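Alpha-glucosidase (Bacteroides thetaiotaomicron, PDB 5XFM) probably hydrolyses beta-L-arabinopyranosides and alpha-galactosides, as a bifunctional, calcium-containing enzyme of glycoside hydrolase family 97. Local coordinates at residues E357-Y362 / M429-G434. The protein carries 1 engineered substitution. Sequence-based numbering, arbitrary orientation.
Sequences ELFLWY and MVIFHG
M429 meets F359 across the interior of the barrel, with the terminal methyl doing most of the touching. M429 CE lies 3.7 Å from F359 CZ, approaches the ring obliquely and also touches F359 CE1. The thioether chain runs extended to SD and then bends at its last torsion (chi3 -83°), which swings CE back to the far end of the ring. The root of the same side chain adds a looser touch, M429 CB to F359 CZ at 4.2 Å. The two side chains cross at about a right angle. The side chain of V430 sets off away from strand 357-363. I431 starts out toward that strand, as M429 does, and its tip reaches F359. Its CG1 branch stands anti to the carbonyl carbon (chi1 -63°) and carries CD1 to the other flank of the ring, 4.2 Å from F359 CE2 and F359 CD2. One phenyl ring thus spans two alternate residues of the second strand. An alanine in place of F359 would probably leave M429 CE and I431 CD1 without their shared partner and open a gap in the buried core. Beyond I431 the direct contact ends, and the backbone N of G434 is hydrogen-bonded to E452, a ligand of the calcium ion. No hydrogen bond joins the two segments; the buried contact is purely apolar. The strands are not neighbours in the sheet: strand 399-403, on whose I400 V430 packs, lies between them, in a parallel order consistent with the TIM-barrel clan of this domain. Y328, on strand 328-331, packs edge-to-face with F359 and also touches M429, so the core reaches a further strand, while on the outer side of strand 357-363 L358 and L360 pack against helix 341-353.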
loop_
_atom_site.group_PDB
_atom_site.type_symbol
_atom_site.label_atom_id
_atom_site.label_comp_id
_atom_site.label_asym_id
_atom_site.label_seq_id
_atom_site.Cartn_x
_atom_site.Cartn_y
_atom_site.Cartn_z
ATOM N N GLU A 357 -12.589 -7.982 -21.018
ATOM C CA GLU A 357 -13.280 -8.623 -19.906
ATOM C C GLU A 357 -13.612 -7.595 -18.831
ATOM O O GLU A 357 -13.044 -6.503 -18.819
ATOM C CB GLU A 357 -12.420 -9.762 -19.356
ATOM C CG GLU A 357 -12.562 -11.044 -20.172
ATOM C CD GLU A 357 -11.370 -11.958 -20.039
ATOM O OE1 GLU A 357 -10.242 -11.434 -19.929
ATOM O OE2 GLU A 357 -11.554 -13.194 -20.048
ATOM N N LEU A 358 -14.528 -7.936 -17.928
ATOM C CA LEU A 358 -15.045 -6.943 -16.989
ATOM C C LEU A 358 -14.669 -7.146 -15.520
ATOM O O LEU A 358 -14.482 -8.267 -15.045
ATOM C CB LEU A 358 -16.571 -6.878 -17.084
ATOM C CG LEU A 358 -17.181 -6.610 -18.453
ATOM C CD1 LEU A 358 -18.681 -6.529 -18.315
ATOM C CD2 LEU A 358 -16.626 -5.318 -19.027
ATOM N N PHE A 359 -14.546 -6.023 -14.821
ATOM C CA PHE A 359 -14.545 -5.988 -13.364
ATOM C C PHE A 359 -15.848 -5.340 -12.941
ATOM O O PHE A 359 -16.258 -4.338 -13.534
ATOM C CB PHE A 359 -13.363 -5.193 -12.816
ATOM C CG PHE A 359 -12.101 -5.981 -12.672
ATOM C CD1 PHE A 359 -11.479 -6.526 -13.781
ATOM C CD2 PHE A 359 -11.493 -6.121 -11.429
ATOM C CE1 PHE A 359 -10.301 -7.225 -13.655
ATOM C CE2 PHE A 359 -10.307 -6.820 -11.297
ATOM C CZ PHE A 359 -9.711 -7.373 -12.409
ATOM N N LEU A 360 -16.510 -5.904 -11.940
ATOM C CA LEU A 360 -17.741 -5.303 -11.440
ATOM C C LEU A 360 -17.602 -4.798 -10.004
ATOM O O LEU A 360 -16.955 -5.441 -9.161
ATOM C CB LEU A 360 -18.902 -6.294 -11.538
ATOM C CG LEU A 360 -19.263 -6.737 -12.957
ATOM C CD1 LEU A 360 -20.505 -7.616 -12.949
ATOM C CD2 LEU A 360 -19.467 -5.521 -13.850
ATOM N N TRP A 361 -18.199 -3.629 -9.759
ATOM C CA TRP A 361 -18.225 -2.965 -8.454
ATOM C C TRP A 361 -19.252 -3.584 -7.515
ATOM O O TRP A 361 -20.401 -3.829 -7.899
ATOM C CB TRP A 361 -18.533 -1.469 -8.625
ATOM C CG TRP A 361 -18.361 -0.627 -7.378
ATOM C CD1 TRP A 361 -17.260 0.114 -7.036
ATOM C CD2 TRP A 361 -19.325 -0.407 -6.333
ATOM N NE1 TRP A 361 -17.474 0.764 -5.841
ATOM C CE2 TRP A 361 -18.731 0.461 -5.389
ATOM C CE3 TRP A 361 -20.624 -0.866 -6.099
ATOM C CZ2 TRP A 361 -19.396 0.879 -4.238
ATOM C CZ3 TRP A 361 -21.277 -0.455 -4.954
ATOM C CH2 TRP A 361 -20.663 0.407 -4.037
ATOM N N TYR A 362 -18.827 -3.857 -6.287
ATOM C CA TYR A 362 -19.737 -4.267 -5.222
ATOM C C TYR A 362 -19.462 -3.480 -3.955
ATOM O O TYR A 362 -18.316 -3.122 -3.688
ATOM C CB TYR A 362 -19.605 -5.770 -4.937
ATOM C CG TYR A 362 -20.295 -6.665 -5.941
ATOM C CD1 TYR A 362 -19.708 -6.950 -7.166
ATOM C CD2 TYR A 362 -21.535 -7.233 -5.657
ATOM C CE1 TYR A 362 -20.341 -7.768 -8.088
ATOM C CE2 TYR A 362 -22.174 -8.052 -6.572
ATOM C CZ TYR A 362 -21.572 -8.313 -7.786
ATOM O OH TYR A 362 -22.202 -9.124 -8.697
ATOM N N MET A 429 -10.471 -12.162 -9.421
ATOM C CA MET A 429 -9.545 -11.227 -8.803
ATOM C C MET A 429 -10.320 -10.216 -7.962
ATOM O O MET A 429 -11.493 -9.937 -8.232
ATOM C CB MET A 429 -8.700 -10.514 -9.860
ATOM C CG MET A 429 -7.812 -11.427 -10.649
ATOM S SD MET A 429 -6.897 -10.586 -11.954
ATOM C CE MET A 429 -8.152 -10.575 -13.241
ATOM N N VAL A 430 -9.658 -9.660 -6.951
ATOM C CA VAL A 430 -10.306 -8.721 -6.042
ATOM C C VAL A 430 -9.526 -7.425 -5.822
ATOM O O VAL A 430 -8.366 -7.453 -5.431
ATOM C CB VAL A 430 -10.558 -9.369 -4.670
ATOM C CG1 VAL A 430 -11.070 -8.340 -3.680
ATOM C CG2 VAL A 430 -11.540 -10.510 -4.807
ATOM N N ILE A 431 -10.177 -6.298 -6.101
ATOM C CA ILE A 431 -9.686 -4.981 -5.699
ATOM C C ILE A 431 -10.470 -4.506 -4.483
ATOM O O ILE A 431 -11.692 -4.652 -4.452
ATOM C CB ILE A 431 -9.837 -3.930 -6.819
ATOM C CG1 ILE A 431 -9.010 -4.300 -8.047
ATOM C CG2 ILE A 431 -9.437 -2.549 -6.320
ATOM C CD1 ILE A 431 -9.247 -3.378 -9.220
ATOM N N PHE A 432 -9.787 -3.955 -3.481
ATOM C CA PHE A 432 -10.495 -3.332 -2.365
ATOM C C PHE A 432 -10.460 -1.812 -2.447
ATOM O O PHE A 432 -9.445 -1.221 -2.812
ATOM C CB PHE A 432 -9.922 -3.766 -1.022
ATOM C CG PHE A 432 -10.163 -5.202 -0.703
ATOM C CD1 PHE A 432 -11.430 -5.747 -0.823
ATOM C CD2 PHE A 432 -9.127 -6.011 -0.271
ATOM C CE1 PHE A 432 -11.653 -7.070 -0.527
ATOM C CE2 PHE A 432 -9.350 -7.338 0.026
ATOM C CZ PHE A 432 -10.610 -7.867 -0.101
ATOM N N HIS A 433 -11.582 -1.192 -2.097
ATOM C CA HIS A 433 -11.677 0.258 -1.973
ATOM C C HIS A 433 -12.374 0.611 -0.663
ATOM O O HIS A 433 -13.018 -0.243 -0.049
ATOM C CB HIS A 433 -12.430 0.863 -3.158
ATOM C CG HIS A 433 -11.543 1.280 -4.288
ATOM N ND1 HIS A 433 -11.474 2.582 -4.735
ATOM C CD2 HIS A 433 -10.692 0.571 -5.063
ATOM C CE1 HIS A 433 -10.610 2.657 -5.731
ATOM N NE2 HIS A 433 -10.122 1.448 -5.950
ATOM N N GLY A 434 -12.238 1.866 -0.240
ATOM C CA GLY A 434 -12.845 2.341 0.994
ATOM C C GLY A 434 -12.395 1.451 2.121
ATOM O O GLY A 434 -13.200 1.010 2.942
#